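Local coordinates for nitrogenase molybdenum-iron protein alpha chain (Clostridium pasteurianum, PDB 5VQ3), which reduces dinitrogen to ammonia as part of the nitrogenase complex, using an iron-molybdenum cofactor and an [8Fe-7S] cluster that it shares with the beta chain, at residues Leu341-Ser346 with Ala365-Ala370; Thr275-Pro280 with Thr399-Lys404; Leu257-Cys262 with Ile282-Ile287; Thr49-Ala54 with Leu440-Asn445. All blocks are in the same frame, centred on the assembly; numbering follows the deposited sequence.

Contact 1 of 4, residues Leu341-Ser346 with Ala365-Ala370; sequences LYVGGS and AGFEFA. With ICS (iron-sulfur-molybdenum cluster with interstitial carbon), chain F.
Leu341, Tyr342 and Val343 run parallel beside Ala365, Gly366 and Phe367 as neighbouring strands of the mixed sheet. The ladder starts with Gly366 N giving a nearly straight bond to Leu341 O (2.8 Å, 165° at the hydrogen). Val343 N then gives to Gly366 O, and the last rung is Glu368 N on Val343 O, where both chains leave the sheet and turn towards the iron-molybdenum cluster. There Phe369 N reaches Gly344 O at 3.1 Å, and one face of the Phe369 ring lies against that carbonyl. Phe369 CG sits between the backbone N and the carbonyl carbon (chi1 57°), which swings the ring from CB towards the 344-345 peptide. CG, CD1 and CD2 all face Gly344 O, which lies over the ring centre. Further out, Phe369 CE1 meets Gly345 CA at 3.5 Å and CE2 meets Gly344 CA. At the tip, Phe369 CZ touches the cluster sulfide S2B at 3.3 Å. Phe367 lies alongside Val343, its CE1 3.3 Å from Val343 CG2, while Gly344 O stands at the edge of its ring. Beyond the contact, Glu368 OE2 is bonded to Gln182. With Gly344 N only 3.4 Å from sulfide S3A and the amides of Gly345 and Ser346 close behind, the turn gives the cluster backbone N atoms on one side and an aromatic ring at S2B; such amides would probably temper the negative charge of the sulfide.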
# COMPACT_ATOMS: atom_id res chain seq x y z
N LEU A 341 26.59 1.38 -26.26
CA LEU A 341 26.95 1.33 -24.84
C LEU A 341 27.66 2.59 -24.39
O LEU A 341 28.52 3.07 -25.09
CB LEU A 341 27.93 0.21 -24.56
CG LEU A 341 27.45 -1.20 -24.78
CD1 LEU A 341 27.69 -1.54 -26.24
CD2 LEU A 341 28.23 -2.11 -23.84
N TYR A 342 27.34 3.08 -23.19
CA TYR A 342 27.98 4.27 -22.64
C TYR A 342 28.29 3.98 -21.19
O TYR A 342 27.36 3.88 -20.39
CB TYR A 342 26.99 5.41 -22.75
CG TYR A 342 27.39 6.80 -22.24
CD1 TYR A 342 28.70 7.19 -22.11
CD2 TYR A 342 26.40 7.73 -21.93
CE1 TYR A 342 29.03 8.47 -21.65
CE2 TYR A 342 26.71 9.01 -21.50
CZ TYR A 342 28.02 9.37 -21.35
OH TYR A 342 28.30 10.67 -20.93
N VAL A 343 29.55 3.78 -20.85
CA VAL A 343 29.89 3.61 -19.46
C VAL A 343 30.92 4.62 -18.99
O VAL A 343 31.26 5.58 -19.71
CB VAL A 343 30.41 2.23 -19.19
CG1 VAL A 343 29.42 1.19 -19.74
CG2 VAL A 343 31.81 2.10 -19.74
N GLY A 344 31.42 4.38 -17.79
CA GLY A 344 32.36 5.28 -17.19
C GLY A 344 33.75 5.16 -17.75
O GLY A 344 34.20 6.01 -18.54
N GLY A 345 34.46 4.13 -17.31
CA GLY A 345 35.84 3.98 -17.66
C GLY A 345 36.30 2.59 -17.98
O GLY A 345 37.48 2.40 -18.27
N SER A 346 35.35 1.64 -17.96
CA SER A 346 35.63 0.20 -18.13
C SER A 346 34.44 -0.66 -18.66
O SER A 346 34.62 -1.50 -19.55
CB SER A 346 36.17 -0.37 -16.80
OG SER A 346 36.11 -1.79 -16.74
N ALA A 365 30.39 2.76 -28.92
CA ALA A 365 30.80 2.69 -27.52
C ALA A 365 31.33 4.02 -27.05
O ALA A 365 32.19 4.63 -27.68
CB ALA A 365 31.85 1.62 -27.31
N GLY A 366 30.76 4.51 -25.97
CA GLY A 366 31.13 5.80 -25.41
C GLY A 366 31.71 5.56 -24.04
O GLY A 366 31.43 4.55 -23.39
N PHE A 367 32.50 6.53 -23.57
CA PHE A 367 33.12 6.45 -22.25
C PHE A 367 33.00 7.86 -21.63
O PHE A 367 33.12 8.86 -22.36
CB PHE A 367 34.58 6.04 -22.41
CG PHE A 367 34.87 4.54 -22.26
CD1 PHE A 367 34.54 3.85 -21.11
CD2 PHE A 367 35.57 3.86 -23.24
CE1 PHE A 367 34.85 2.50 -20.96
CE2 PHE A 367 35.90 2.52 -23.09
CZ PHE A 367 35.54 1.83 -21.95
N GLU A 368 32.76 7.97 -20.33
CA GLU A 368 32.86 9.27 -19.69
C GLU A 368 34.31 9.73 -19.56
O GLU A 368 34.61 10.91 -19.82
CB GLU A 368 32.25 9.26 -18.29
CG GLU A 368 30.78 8.94 -18.22
CD GLU A 368 30.21 8.87 -16.78
OE1 GLU A 368 29.06 8.32 -16.64
OE2 GLU A 368 30.86 9.37 -15.83
N PHE A 369 35.19 8.87 -19.04
CA PHE A 369 36.49 9.36 -18.48
C PHE A 369 37.70 8.44 -18.64
O PHE A 369 38.74 8.69 -17.99
CB PHE A 369 36.32 9.73 -16.98
CG PHE A 369 35.80 8.60 -16.13
CD1 PHE A 369 36.61 7.49 -15.88
CD2 PHE A 369 34.52 8.60 -15.66
CE1 PHE A 369 36.12 6.44 -15.15
CE2 PHE A 369 34.02 7.53 -14.93
CZ PHE A 369 34.82 6.45 -14.69
N ALA A 370 37.59 7.37 -19.45
CA ALA A 370 38.75 6.52 -19.71
C ALA A 370 39.93 7.34 -20.27
O ALA A 370 39.76 8.40 -20.86
CB ALA A 370 38.38 5.41 -20.68
FE1 ICS F . 36.11 1.09 -12.93
MO1 ICS F . 29.76 3.94 -12.27
FE2 ICS F . 34.76 3.31 -12.28
FE3 ICS F . 33.76 0.93 -11.61
FE4 ICS F . 33.86 1.68 -14.17
FE5 ICS F . 31.52 2.76 -13.91
FE6 ICS F . 32.41 4.35 -12.03
FE7 ICS F . 31.42 2.02 -11.42
CX ICS F . 32.96 2.47 -12.63
S1A ICS F . 35.79 2.90 -14.26
S1B ICS F . 31.23 5.00 -13.78
S2A ICS F . 35.71 1.89 -10.84
S2B ICS F . 34.28 5.38 -11.60
S3A ICS F . 32.36 1.86 -15.76
S3B ICS F . 31.10 3.94 -10.31
S4A ICS F . 34.38 -0.38 -13.34
S4B ICS F . 29.81 1.68 -12.92
S5A ICS F . 32.11 0.29 -10.25

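Contact 2 of 4, residues Thr275-Pro280 with Thr399-Lys404; sequences TKYGIP and TPDEQK
Thr275, in the last turn of helix 263-277, brings its carbonyl against the ring of Pro400, with Thr275 O 3.7 Å from Pro400 CG. Its methyl CG2 reaches only loosely towards Pro400 CD. Lys276 comes next and carries the hydrogen bond of the contact: its carbonyl O accepts from Asp401 N at 2.9 Å. The bond is nearly straight, 171° at the hydrogen, and the donor lies in the carbonyl plane on a lone pair. The loop thus supplies an N-H to the end of the helix. The Lys276 side chain departs with CG anti to the backbone N (chi1 -170°) and stays fully extended. Lys276 CG passes Thr399 O at 3.6 Å and also sits over the centre of the Tyr277 ring. Lys276 NZ ends 4.8 Å from Asp401 OD2, too far for a salt bridge, though the opposite charges probably attract. Tyr277 turns the edge of its ring to the aliphatic part of Lys404, with CD1 4.0 Å from Lys404 CB and Tyr277 CE1 near Lys404 CD. The amino group of Lys404 goes on to a salt bridge with Asp253. A water in the plane of the tyrosine ring donates to Tyr277 OH at 2.6 Å and to Asp401 OD2 at 3.0 Å, linking phenol and carboxylate. Gly278 then leaves helical geometry with phi 90°, and the chain heads for strand 281-283: this is the carboxyl end of the helix in a beta-alpha-beta unit, closed by a glycine of positive phi and met by a surface loop.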
# COMPACT_ATOMS: atom_id res chain seq x y z
N THR A 275 56.24 -3.52 -8.62
CA THR A 275 57.54 -2.91 -8.31
C THR A 275 57.95 -3.21 -6.90
O THR A 275 59.12 -3.59 -6.64
CB THR A 275 57.49 -1.38 -8.49
OG1 THR A 275 57.14 -1.11 -9.84
CG2 THR A 275 58.83 -0.70 -8.18
N LYS A 276 57.02 -3.05 -5.96
CA LYS A 276 57.40 -3.17 -4.54
C LYS A 276 57.51 -4.59 -4.01
O LYS A 276 58.35 -4.84 -3.14
CB LYS A 276 56.41 -2.39 -3.65
CG LYS A 276 56.81 -2.24 -2.20
CD LYS A 276 55.85 -1.33 -1.43
CE LYS A 276 56.23 -1.22 0.04
NZ LYS A 276 55.41 -0.19 0.73
N TYR A 277 56.62 -5.49 -4.43
CA TYR A 277 56.54 -6.83 -3.83
C TYR A 277 56.88 -7.91 -4.84
O TYR A 277 57.15 -9.04 -4.44
CB TYR A 277 55.14 -7.12 -3.25
CG TYR A 277 54.75 -6.16 -2.17
CD1 TYR A 277 55.42 -6.15 -0.95
CD2 TYR A 277 53.73 -5.23 -2.37
CE1 TYR A 277 55.09 -5.25 0.04
CE2 TYR A 277 53.39 -4.32 -1.37
CZ TYR A 277 54.06 -4.34 -0.18
OH TYR A 277 53.74 -3.43 0.80
N GLY A 278 56.78 -7.59 -6.13
CA GLY A 278 57.12 -8.52 -7.22
C GLY A 278 55.93 -9.34 -7.66
O GLY A 278 56.07 -10.37 -8.32
N ILE A 279 54.75 -8.91 -7.26
CA ILE A 279 53.55 -9.66 -7.54
C ILE A 279 53.10 -9.24 -8.89
O ILE A 279 52.83 -8.05 -9.12
CB ILE A 279 52.43 -9.37 -6.55
CG1 ILE A 279 52.81 -9.84 -5.16
CG2 ILE A 279 51.15 -10.07 -6.97
CD1 ILE A 279 51.96 -9.20 -4.10
N PRO A 280 53.00 -10.20 -9.81
CA PRO A 280 52.61 -9.83 -11.14
C PRO A 280 51.10 -9.70 -11.23
O PRO A 280 50.40 -10.14 -10.35
CB PRO A 280 53.13 -11.00 -11.98
CG PRO A 280 53.10 -12.16 -11.06
CD PRO A 280 53.31 -11.64 -9.68
N THR A 399 59.78 1.56 -4.30
CA THR A 399 60.96 0.74 -4.66
C THR A 399 60.81 -0.63 -4.01
O THR A 399 60.00 -0.79 -3.08
CB THR A 399 62.27 1.43 -4.21
OG1 THR A 399 62.25 1.62 -2.79
CG2 THR A 399 62.43 2.82 -4.90
N PRO A 400 61.55 -1.64 -4.51
CA PRO A 400 61.41 -2.96 -3.90
C PRO A 400 61.51 -2.93 -2.37
O PRO A 400 62.41 -2.30 -1.81
CB PRO A 400 62.56 -3.75 -4.53
CG PRO A 400 62.71 -3.16 -5.89
CD PRO A 400 62.40 -1.68 -5.72
N ASP A 401 60.57 -3.58 -1.69
CA ASP A 401 60.69 -3.80 -0.25
C ASP A 401 61.75 -4.91 -0.06
O ASP A 401 61.51 -6.07 -0.40
CB ASP A 401 59.32 -4.21 0.30
CG ASP A 401 59.25 -4.17 1.82
OD1 ASP A 401 60.21 -4.59 2.49
OD2 ASP A 401 58.18 -3.74 2.33
N GLU A 402 62.93 -4.56 0.47
CA GLU A 402 64.03 -5.55 0.60
C GLU A 402 63.63 -6.78 1.38
O GLU A 402 64.06 -7.89 1.08
CB GLU A 402 65.26 -4.94 1.28
CG GLU A 402 65.86 -3.75 0.55
CD GLU A 402 66.25 -2.64 1.51
OE1 GLU A 402 65.92 -1.47 1.24
OE2 GLU A 402 66.87 -2.95 2.55
N GLN A 403 62.79 -6.58 2.40
CA GLN A 403 62.33 -7.66 3.27
C GLN A 403 61.24 -8.56 2.63
O GLN A 403 61.23 -9.77 2.85
CB GLN A 403 61.82 -7.06 4.58
CG GLN A 403 61.86 -8.00 5.77
CD GLN A 403 61.56 -7.27 7.08
OE1 GLN A 403 61.07 -6.14 7.08
NE2 GLN A 403 61.86 -7.93 8.19
N LYS A 404 60.35 -7.98 1.83
CA LYS A 404 59.18 -8.70 1.31
C LYS A 404 59.21 -9.03 -0.20
O LYS A 404 58.42 -9.84 -0.66
CB LYS A 404 57.89 -7.91 1.64
CG LYS A 404 57.42 -7.91 3.10
CD LYS A 404 55.90 -7.64 3.19
CE LYS A 404 55.41 -7.15 4.57
NZ LYS A 404 53.92 -7.23 4.79
O HOH W 1 55.28 -3.42 2.88

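Contact 3 of 4, residues Leu257-Cys262 with Ile282-Ile287; sequences LNLVQC and IKCNFI. With ICS (iron-sulfur-molybdenum cluster with interstitial carbon), chain F.
Asn258 to Val260 and Ile282 to Cys284 are held together by a parallel ladder in which the backbone of one strand alternately gives and takes. Ile282 N donates to Asn258 O at 3.0 Å, and the carbonyl of Ile282 accepts from Val260 N at 2.8 Å. Cys284 N closes the ladder on Val260 O. Past the strands, side chains satisfy what the backbone pairing does not. Gln261 leaves with CG anti to the backbone N and then bends at chi2 (66°), a fold that carries its amide back over the other chain. There Gln261 OE1 accepts from Phe286 N at 3.0 Å, the donor lying in the amide plane on a lone pair. The carbonyl of Gln261 is taken by Lys283: bends at chi2 (71°) and chi4 (65°) bring Lys283 NZ to 2.7 Å from Gln261 O, in the carbonyl plane. Lys283 NZ gives a second bond to Cys284 O at 3.1 Å, this time from above the carbonyl plane. One buried ammonium therefore ties the two chains together just past the strand ends. On the apolar face, Leu259 and Ile282 lie side by side, with Leu259 CD2 3.5 Å from Ile282 CG1, under helix 289-303. Cys262 follows as N-cap of helix 263-277, and its SG binds iron FE1 of the cofactor at 2.3 Å. A parallel beta-alpha-beta crossover from strand 257-260 through helix 263-277 to strand 281-283 thus places a cluster ligand in the turn after its first strand.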
# COMPACT_ATOMS: atom_id res chain seq x y z
N LEU A 257 49.32 -13.54 -7.29
CA LEU A 257 48.90 -13.02 -8.58
C LEU A 257 47.79 -12.02 -8.35
O LEU A 257 46.88 -12.31 -7.59
CB LEU A 257 48.39 -14.14 -9.47
CG LEU A 257 47.95 -13.81 -10.90
CD1 LEU A 257 49.11 -13.32 -11.74
CD2 LEU A 257 47.26 -14.98 -11.59
N ASN A 258 47.88 -10.85 -9.00
CA ASN A 258 46.82 -9.85 -8.96
C ASN A 258 46.00 -9.90 -10.22
O ASN A 258 46.53 -9.80 -11.31
CB ASN A 258 47.43 -8.43 -8.86
CG ASN A 258 47.75 -8.02 -7.44
OD1 ASN A 258 47.05 -8.39 -6.51
ND2 ASN A 258 48.78 -7.23 -7.28
N LEU A 259 44.68 -10.04 -10.09
CA LEU A 259 43.81 -9.98 -11.24
C LEU A 259 43.28 -8.56 -11.27
O LEU A 259 42.83 -8.07 -10.28
CB LEU A 259 42.65 -10.93 -11.07
CG LEU A 259 42.95 -12.41 -10.83
CD1 LEU A 259 41.62 -13.17 -10.80
CD2 LEU A 259 43.86 -12.94 -11.90
N VAL A 260 43.31 -7.93 -12.43
CA VAL A 260 42.92 -6.54 -12.55
C VAL A 260 41.65 -6.49 -13.38
O VAL A 260 41.67 -6.64 -14.61
CB VAL A 260 44.04 -5.68 -13.18
CG1 VAL A 260 43.55 -4.28 -13.47
CG2 VAL A 260 45.24 -5.67 -12.29
N GLN A 261 40.51 -6.33 -12.69
CA GLN A 261 39.24 -6.22 -13.36
C GLN A 261 39.10 -4.81 -13.97
O GLN A 261 39.04 -4.67 -15.19
CB GLN A 261 38.09 -6.57 -12.38
CG GLN A 261 36.70 -6.39 -12.97
CD GLN A 261 36.33 -7.32 -14.10
OE1 GLN A 261 36.54 -8.53 -14.02
NE2 GLN A 261 35.76 -6.76 -15.15
N CYS A 262 39.01 -3.79 -13.13
CA CYS A 262 38.95 -2.40 -13.64
C CYS A 262 40.34 -1.82 -13.74
O CYS A 262 40.94 -1.42 -12.73
CB CYS A 262 38.12 -1.49 -12.74
SG CYS A 262 38.16 0.18 -13.41
N ILE A 282 47.53 -9.77 -14.09
CA ILE A 282 46.92 -9.95 -15.39
C ILE A 282 45.58 -9.24 -15.46
O ILE A 282 44.91 -9.07 -14.43
CB ILE A 282 46.71 -11.43 -15.74
CG1 ILE A 282 45.86 -12.15 -14.69
CG2 ILE A 282 48.05 -12.13 -15.86
CD1 ILE A 282 45.33 -13.47 -15.24
N LYS A 283 45.18 -8.89 -16.68
CA LYS A 283 43.87 -8.33 -16.89
C LYS A 283 42.88 -9.46 -16.66
O LYS A 283 43.11 -10.57 -17.15
CB LYS A 283 43.71 -7.77 -18.30
CG LYS A 283 42.37 -7.06 -18.53
CD LYS A 283 42.26 -5.71 -17.77
CE LYS A 283 40.94 -4.96 -18.05
NZ LYS A 283 39.72 -5.67 -17.57
N CYS A 284 41.84 -9.15 -15.88
CA CYS A 284 40.73 -10.01 -15.44
C CYS A 284 39.51 -9.51 -16.22
O CYS A 284 39.19 -8.33 -16.14
CB CYS A 284 40.45 -9.73 -13.95
SG CYS A 284 39.03 -10.54 -13.29
N ASN A 285 38.82 -10.38 -16.93
CA ASN A 285 37.62 -9.95 -17.65
C ASN A 285 36.44 -10.85 -17.23
O ASN A 285 36.09 -11.76 -17.96
CB ASN A 285 37.90 -10.01 -19.18
CG ASN A 285 39.10 -9.12 -19.64
OD1 ASN A 285 40.17 -9.61 -20.10
ND2 ASN A 285 38.91 -7.81 -19.54
N PHE A 286 35.82 -10.62 -16.06
CA PHE A 286 34.86 -11.57 -15.47
C PHE A 286 33.39 -11.36 -15.90
O PHE A 286 32.47 -11.85 -15.23
CB PHE A 286 34.89 -11.55 -13.95
CG PHE A 286 35.79 -12.58 -13.33
CD1 PHE A 286 35.58 -13.93 -13.53
CD2 PHE A 286 36.82 -12.18 -12.48
CE1 PHE A 286 36.40 -14.87 -12.95
CE2 PHE A 286 37.66 -13.12 -11.89
CZ PHE A 286 37.44 -14.47 -12.13
N ILE A 287 33.19 -10.68 -17.01
CA ILE A 287 31.86 -10.41 -17.58
C ILE A 287 31.76 -11.11 -18.92
O ILE A 287 32.59 -10.87 -19.81
CB ILE A 287 31.65 -8.90 -17.72
CG1 ILE A 287 31.64 -8.26 -16.32
CG2 ILE A 287 30.35 -8.64 -18.46
CD1 ILE A 287 31.97 -6.78 -16.28
FE1 ICS F . 36.11 1.09 -12.93
MO1 ICS F . 29.76 3.94 -12.27
FE2 ICS F . 34.76 3.31 -12.28
FE3 ICS F . 33.76 0.93 -11.61
FE4 ICS F . 33.86 1.68 -14.17
FE5 ICS F . 31.52 2.76 -13.91
FE6 ICS F . 32.41 4.35 -12.03
FE7 ICS F . 31.42 2.02 -11.42
CX ICS F . 32.96 2.47 -12.63
S1A ICS F . 35.79 2.90 -14.26
S1B ICS F . 31.23 5.00 -13.78
S2A ICS F . 35.71 1.89 -10.84
S2B ICS F . 34.28 5.38 -11.60
S3A ICS F . 32.36 1.86 -15.76
S3B ICS F . 31.10 3.94 -10.31
S4A ICS F . 34.38 -0.38 -13.34
S4B ICS F . 29.81 1.68 -12.92
S5A ICS F . 32.11 0.29 -10.25

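Contact 4 of 4, residues Thr49-Ala54 with Leu440-Asn445; sequences TARGCA and LIDDMN. With CLF (Fe(8)-S(7) cluster), chain G.
Thr49 and Arg51 close on the carboxylate of Asp443 from two directions. Thr49 OG1 donates to Asp443 OD1 at 2.9 Å, on the syn lone pair. The guanidinium of Arg51 lies flat against the same carboxylate, the planes 12° apart, with Asp443 OD2 over the centre of one face. This is a stacked salt bridge, Arg51 NH1 to Asp443 OD2 3.5 Å, resting on charge because no N-H points at the oxygen. The N-H groups have other work: NE bonds Glu368 O, and NH1 bonds Thr41 O. Thr49 OG1 also accepts from Arg51 N at 3.0 Å, an ST turn that sets the arginine beside the threonine in the run leading to Cys53. That cysteine, N-cap of helix 54-63, binds iron FE3 of the [8Fe-7S] cluster through SG at 2.3 Å, and Gln46 of the beta chain packs on Thr49 and Arg51. Packing is looser towards Asp442 at the end of strand 439-442. Asp442 OD2 lies well out of the guanidinium plane, 4.5 Å from Arg51 NH2, and two waters fill in between. Each probably donates to one Asp442 oxygen and takes a weak bond from NH2, while His24 and Tyr375 bond the carboxylate from beyond.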
# COMPACT_ATOMS: atom_id res chain seq x y z
N THR A 49 27.59 16.83 -20.06
CA THR A 49 28.43 15.67 -19.81
C THR A 49 27.72 14.76 -18.79
O THR A 49 26.81 15.19 -18.09
CB THR A 49 29.77 16.13 -19.21
OG1 THR A 49 30.65 15.02 -18.97
CG2 THR A 49 29.54 16.87 -17.89
N ALA A 50 28.18 13.52 -18.67
CA ALA A 50 27.71 12.65 -17.58
C ALA A 50 28.76 12.52 -16.50
O ALA A 50 28.52 11.85 -15.50
CB ALA A 50 27.37 11.27 -18.13
N ARG A 51 29.93 13.12 -16.70
CA ARG A 51 31.04 12.99 -15.75
C ARG A 51 30.74 13.49 -14.33
O ARG A 51 30.00 14.44 -14.13
CB ARG A 51 32.25 13.79 -16.22
CG ARG A 51 32.99 13.12 -17.36
CD ARG A 51 34.04 14.08 -17.84
NE ARG A 51 35.03 13.41 -18.66
CZ ARG A 51 36.13 13.98 -19.17
NH1 ARG A 51 36.39 15.27 -18.91
NH2 ARG A 51 36.96 13.26 -19.89
N GLY A 52 31.43 12.86 -13.38
CA GLY A 52 31.45 13.22 -11.98
C GLY A 52 32.79 13.86 -11.59
O GLY A 52 33.56 14.31 -12.43
N CYS A 53 33.03 13.92 -10.30
CA CYS A 53 34.17 14.66 -9.75
C CYS A 53 35.16 13.76 -9.08
O CYS A 53 34.92 12.57 -8.88
CB CYS A 53 33.69 15.71 -8.75
SG CYS A 53 32.98 14.99 -7.25
N ALA A 54 36.29 14.32 -8.69
CA ALA A 54 37.33 13.54 -8.03
C ALA A 54 36.91 12.96 -6.68
O ALA A 54 37.39 11.90 -6.27
CB ALA A 54 38.60 14.37 -7.89
N LEU A 440 33.85 5.05 -31.52
CA LEU A 440 34.15 5.32 -30.12
C LEU A 440 34.03 6.79 -29.84
O LEU A 440 34.53 7.61 -30.62
CB LEU A 440 35.55 4.85 -29.71
CG LEU A 440 35.72 3.33 -29.67
CD1 LEU A 440 36.18 2.84 -31.04
CD2 LEU A 440 36.70 2.96 -28.59
N ILE A 441 33.36 7.14 -28.74
CA ILE A 441 33.17 8.55 -28.41
C ILE A 441 33.61 8.77 -26.98
O ILE A 441 32.99 8.23 -26.04
CB ILE A 441 31.72 8.97 -28.55
CG1 ILE A 441 31.19 8.71 -29.96
CG2 ILE A 441 31.57 10.46 -28.16
CD1 ILE A 441 29.72 8.93 -30.14
N ASP A 442 34.68 9.51 -26.81
CA ASP A 442 35.13 9.91 -25.50
C ASP A 442 34.38 11.15 -24.99
O ASP A 442 34.07 12.09 -25.74
CB ASP A 442 36.61 10.10 -25.50
CG ASP A 442 37.13 10.59 -24.18
OD1 ASP A 442 37.24 9.78 -23.24
OD2 ASP A 442 37.44 11.80 -24.08
N ASP A 443 34.02 11.10 -23.69
CA ASP A 443 33.21 12.14 -23.03
C ASP A 443 31.97 12.46 -23.84
O ASP A 443 31.69 13.62 -24.19
CB ASP A 443 34.06 13.36 -22.69
CG ASP A 443 33.38 14.31 -21.65
OD1 ASP A 443 32.26 13.98 -21.12
OD2 ASP A 443 33.97 15.38 -21.40
N MET A 444 31.19 11.42 -24.15
CA MET A 444 29.97 11.59 -24.91
C MET A 444 29.02 12.50 -24.15
O MET A 444 28.92 12.39 -22.95
CB MET A 444 29.28 10.23 -25.11
CG MET A 444 28.06 10.29 -26.00
SD MET A 444 27.37 8.66 -26.41
CE MET A 444 26.31 8.43 -24.99
N ASN A 445 28.33 13.38 -24.85
CA ASN A 445 27.41 14.29 -24.23
C ASN A 445 26.02 14.08 -24.79
O ASN A 445 25.79 13.21 -25.67
CB ASN A 445 27.89 15.74 -24.44
CG ASN A 445 28.03 16.07 -25.90
OD1 ASN A 445 27.08 15.97 -26.66
ND2 ASN A 445 29.22 16.51 -26.29
FE1 CLF G . 32.41 19.35 -5.11
FE2 CLF G . 30.19 18.64 -5.98
FE3 CLF G . 32.15 16.72 -5.97
FE4 CLF G . 31.07 17.62 -3.67
S1 CLF G . 30.42 19.90 -3.86
S2A CLF G . 32.06 18.62 -7.29
S4A CLF G . 30.00 16.43 -5.31
S3A CLF G . 33.32 17.47 -4.12
FE5 CLF G . 28.73 18.82 -2.40
FE6 CLF G . 28.91 21.38 -2.57
FE7 CLF G . 26.37 20.19 -2.58
FE8 CLF G . 28.15 20.07 -4.60
S2B CLF G . 27.83 20.20 -0.77
S3B CLF G . 27.10 21.95 -3.88
S4B CLF G . 26.95 18.29 -3.74
O HOH W 2 38.31 13.80 -22.38
O HOH W 3 38.29 10.72 -20.90

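Contacts 1, 3 and 4 are buried, whereas contact 2 lies at the surface, its segments about 18 Å from contact 1 at the nearest atoms. Contacts 1 and 4 share the mixed sheet, where strands 361-367 and 439-442 are neighbours, and Tyr342 OH probably bonds Met444 O at 2.7 Å. Contact 3 belongs to a separate parallel sheet, yet it approaches contact 1 at the cofactor, Ser346 CB lying 4.0 Å from Cys262 SG. Contacts 2 and 3 draw on one beta-alpha-beta unit. Strand ladders dominate contacts 1 and 3; contact 4 relies on stacked charges and a threonine-aspartate hydrogen bond near the other cluster, and contact 2 on a single direct hydrogen bond and a water.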